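Local coordinates for uncharacterized protein (PDB 5THE) that is the C-terminal lobe of a budding yeast Argonaute, which probably binds a guide RNA, here holding the 5' phosphate and base of its first nucleotide, at residues 169-174 and 200-205. Residues are numbered along the deposited sequence; the frame is centred on the assembly and turned at random.
Sequences PGEISL and YDRLKY. With nucleotides of chain B.
Arg202 reaches across from helix 197-210 to Glu171 on helix 169-179 and grips its carboxylate side-on. CB sets out toward the other helix with CG anti to the backbone N (chi1 -168°), and the chain bends at chi2, crossing the Glu171 side chain at about a right angle. CG and CD both pass 3.7 Å from Glu171 OE1. NE then gives that oxygen a 2.7 Å hydrogen bond, entering from its syn side but out of the carboxylate plane, and NH2 meets the syn lone pair of OE2 at 3.0 Å. The two planes are 42° apart, so the salt bridge is twisted rather than flat. Tyr205 CD2 sits above one guanidinium face, toward its rim, and NH1 makes a weak bond to Ala508 O. A leucine in place of Arg202 would probably leave the Glu171 carboxylate without its charged mate and the polar link between 169-174 and 200-205 lost. One helical turn on from Glu171, Leu174 CD2 touches Leu203 CD2 at 3.7 Å.

The other side of helix 197-210 receives the guide. One face of the Tyr200 ring lies against the base of U1 of chain B, with C5 over the ring centre, while Lys204 CG lies over the rim of the opposite face. Tyr200 OH hydrogen-bonds OP3 at 2.6 Å and Lys204 NZ hydrogen-bonds OP1 at 2.7 Å, the 5'-nucleotide pocket of an Argonaute MID domain. Both helices rest on the parallel sheet, the two leucines sharing Tyr189 of strand 185-191, Leu174 also touching Ile82 and Leu203 touching Ile84, both of strand 77-85; helix 490-515 packs against helix 197-210 through Asp201, Lys204 and Tyr205.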
loop_
_atom_site.group_PDB
_atom_site.type_symbol
_atom_site.label_atom_id
_atom_site.label_comp_id
_atom_site.label_asym_id
_atom_site.label_seq_id
_atom_site.Cartn_x
_atom_site.Cartn_y
_atom_site.Cartn_z
ATOM N N PRO A 169 -19.643 25.807 -8.566
ATOM C CA PRO A 169 -18.763 26.902 -9.005
ATOM C C PRO A 169 -17.312 26.652 -8.648
ATOM O O PRO A 169 -16.413 27.057 -9.398
ATOM C CB PRO A 169 -19.324 28.128 -8.268
ATOM C CG PRO A 169 -20.732 27.742 -7.893
ATOM C CD PRO A 169 -20.711 26.264 -7.662
ATOM N N GLY A 170 -17.057 25.990 -7.515
ATOM C CA GLY A 170 -15.688 25.672 -7.157
ATOM C C GLY A 170 -15.044 24.712 -8.137
ATOM O O GLY A 170 -13.876 24.874 -8.503
ATOM N N GLU A 171 -15.790 23.693 -8.574
ATOM C CA GLU A 171 -15.220 22.766 -9.545
ATOM C C GLU A 171 -14.921 23.473 -10.862
ATOM O O GLU A 171 -13.919 23.176 -11.524
ATOM C CB GLU A 171 -16.148 21.576 -9.770
ATOM C CG GLU A 171 -15.679 20.692 -10.914
ATOM C CD GLU A 171 -16.360 19.331 -10.968
ATOM O OE1 GLU A 171 -16.945 18.889 -9.955
ATOM O OE2 GLU A 171 -16.285 18.691 -12.029
ATOM N N ILE A 172 -15.758 24.435 -11.247
ATOM C CA ILE A 172 -15.484 25.184 -12.470
ATOM C C ILE A 172 -14.175 25.946 -12.329
ATOM O O ILE A 172 -13.325 25.924 -13.228
ATOM C CB ILE A 172 -16.665 26.114 -12.810
ATOM C CG1 ILE A 172 -17.856 25.288 -13.286
ATOM C CG2 ILE A 172 -16.264 27.121 -13.873
ATOM C CD1 ILE A 172 -19.095 26.117 -13.539
ATOM N N SER A 173 -13.980 26.606 -11.185
ATOM C CA SER A 173 -12.735 27.332 -10.954
ATOM C C SER A 173 -11.544 26.389 -10.946
ATOM O O SER A 173 -10.501 26.694 -11.533
ATOM C CB SER A 173 -12.790 28.095 -9.631
ATOM O OG SER A 173 -13.907 28.953 -9.584
ATOM N N LEU A 174 -11.674 25.247 -10.262
ATOM C CA LEU A 174 -10.557 24.316 -10.159
ATOM C C LEU A 174 -10.229 23.710 -11.518
ATOM O O LEU A 174 -9.056 23.591 -11.884
ATOM C CB LEU A 174 -10.877 23.218 -9.139
ATOM C CG LEU A 174 -9.773 22.167 -8.956
ATOM C CD1 LEU A 174 -8.536 22.799 -8.317
ATOM C CD2 LEU A 174 -10.258 20.955 -8.151
ATOM N N TYR A 200 -13.711 15.303 -0.876
ATOM C CA TYR A 200 -12.460 14.588 -1.130
ATOM C C TYR A 200 -12.569 13.692 -2.361
ATOM O O TYR A 200 -11.653 13.649 -3.193
ATOM C CB TYR A 200 -12.075 13.763 0.096
ATOM C CG TYR A 200 -10.852 12.906 -0.073
ATOM C CD1 TYR A 200 -10.953 11.592 -0.522
ATOM C CD2 TYR A 200 -9.583 13.397 0.247
ATOM C CE1 TYR A 200 -9.819 10.796 -0.662
ATOM C CE2 TYR A 200 -8.458 12.613 0.111
ATOM C CZ TYR A 200 -8.572 11.316 -0.335
ATOM O OH TYR A 200 -7.433 10.535 -0.468
ATOM N N ASP A 201 -13.673 12.940 -2.474
ATOM C CA ASP A 201 -13.862 12.044 -3.614
ATOM C C ASP A 201 -13.802 12.812 -4.919
ATOM O O ASP A 201 -13.133 12.397 -5.872
ATOM C CB ASP A 201 -15.208 11.318 -3.514
ATOM C CG ASP A 201 -15.242 10.288 -2.406
ATOM O OD1 ASP A 201 -14.184 10.015 -1.809
ATOM O OD2 ASP A 201 -16.330 9.737 -2.150
ATOM N N ARG A 202 -14.503 13.945 -4.972
ATOM C CA ARG A 202 -14.536 14.745 -6.183
ATOM C C ARG A 202 -13.174 15.362 -6.481
ATOM O O ARG A 202 -12.772 15.450 -7.646
ATOM C CB ARG A 202 -15.608 15.825 -6.050
ATOM C CG ARG A 202 -15.915 16.525 -7.347
ATOM C CD ARG A 202 -16.737 15.626 -8.239
ATOM N NE ARG A 202 -17.074 16.267 -9.500
ATOM C CZ ARG A 202 -17.812 15.700 -10.451
ATOM N NH1 ARG A 202 -18.309 14.482 -10.277
ATOM N NH2 ARG A 202 -18.054 16.350 -11.576
ATOM N N LEU A 203 -12.457 15.809 -5.448
ATOM C CA LEU A 203 -11.105 16.332 -5.667
ATOM C C LEU A 203 -10.203 15.293 -6.316
ATOM O O LEU A 203 -9.458 15.605 -7.253
ATOM C CB LEU A 203 -10.490 16.788 -4.350
ATOM C CG LEU A 203 -10.904 18.166 -3.849
ATOM C CD1 LEU A 203 -10.259 18.423 -2.515
ATOM C CD2 LEU A 203 -10.523 19.252 -4.858
ATOM N N LYS A 204 -10.251 14.055 -5.826
ATOM C CA LYS A 204 -9.437 13.003 -6.419
ATOM C C LYS A 204 -9.965 12.608 -7.790
ATOM O O LYS A 204 -9.184 12.366 -8.717
ATOM C CB LYS A 204 -9.382 11.804 -5.473
ATOM C CG LYS A 204 -8.671 12.127 -4.151
ATOM C CD LYS A 204 -7.227 12.596 -4.393
ATOM C CE LYS A 204 -6.432 12.616 -3.092
ATOM N NZ LYS A 204 -5.002 13.055 -3.292
ATOM N N TYR A 205 -11.288 12.565 -7.941
ATOM C CA TYR A 205 -11.880 12.262 -9.236
ATOM C C TYR A 205 -11.409 13.242 -10.298
ATOM O O TYR A 205 -11.028 12.848 -11.401
ATOM C CB TYR A 205 -13.394 12.294 -9.112
ATOM C CG TYR A 205 -14.139 12.087 -10.402
ATOM C CD1 TYR A 205 -14.318 10.813 -10.914
ATOM C CD2 TYR A 205 -14.698 13.160 -11.087
ATOM C CE1 TYR A 205 -15.024 10.606 -12.081
ATOM C CE2 TYR A 205 -15.403 12.966 -12.262
ATOM C CZ TYR A 205 -15.560 11.682 -12.751
ATOM O OH TYR A 205 -16.256 11.456 -13.913
ATOM O OP3 U B 1 -4.894 11.008 -0.056
ATOM P P U B 1 -4.265 12.266 0.391
ATOM O OP1 U B 1 -4.188 13.214 -0.747
ATOM O OP2 U B 1 -3.016 11.959 1.108
ATOM O "O5'" U B 1 -5.252 12.948 1.416
ATOM C "C5'" U B 1 -5.291 12.558 2.781
ATOM C "C4'" U B 1 -5.937 13.646 3.584
ATOM O "O4'" U B 1 -7.320 13.813 3.150
ATOM C "C3'" U B 1 -5.971 13.426 5.089
ATOM O "O3'" U B 1 -5.678 14.662 5.741
ATOM C "C2'" U B 1 -7.419 13.008 5.354
ATOM O "O2'" U B 1 -7.894 13.312 6.647
ATOM C "C1'" U B 1 -8.180 13.783 4.277
ATOM N N1 U B 1 -9.450 13.141 3.881
ATOM C C2 U B 1 -10.607 13.868 4.001
ATOM O O2 U B 1 -10.596 15.016 4.391
ATOM N N3 U B 1 -11.767 13.221 3.640
ATOM C C4 U B 1 -11.867 11.924 3.170
ATOM O O4 U B 1 -12.976 11.470 2.869
ATOM C C5 U B 1 -10.624 11.221 3.084
ATOM C C6 U B 1 -9.489 11.837 3.441
#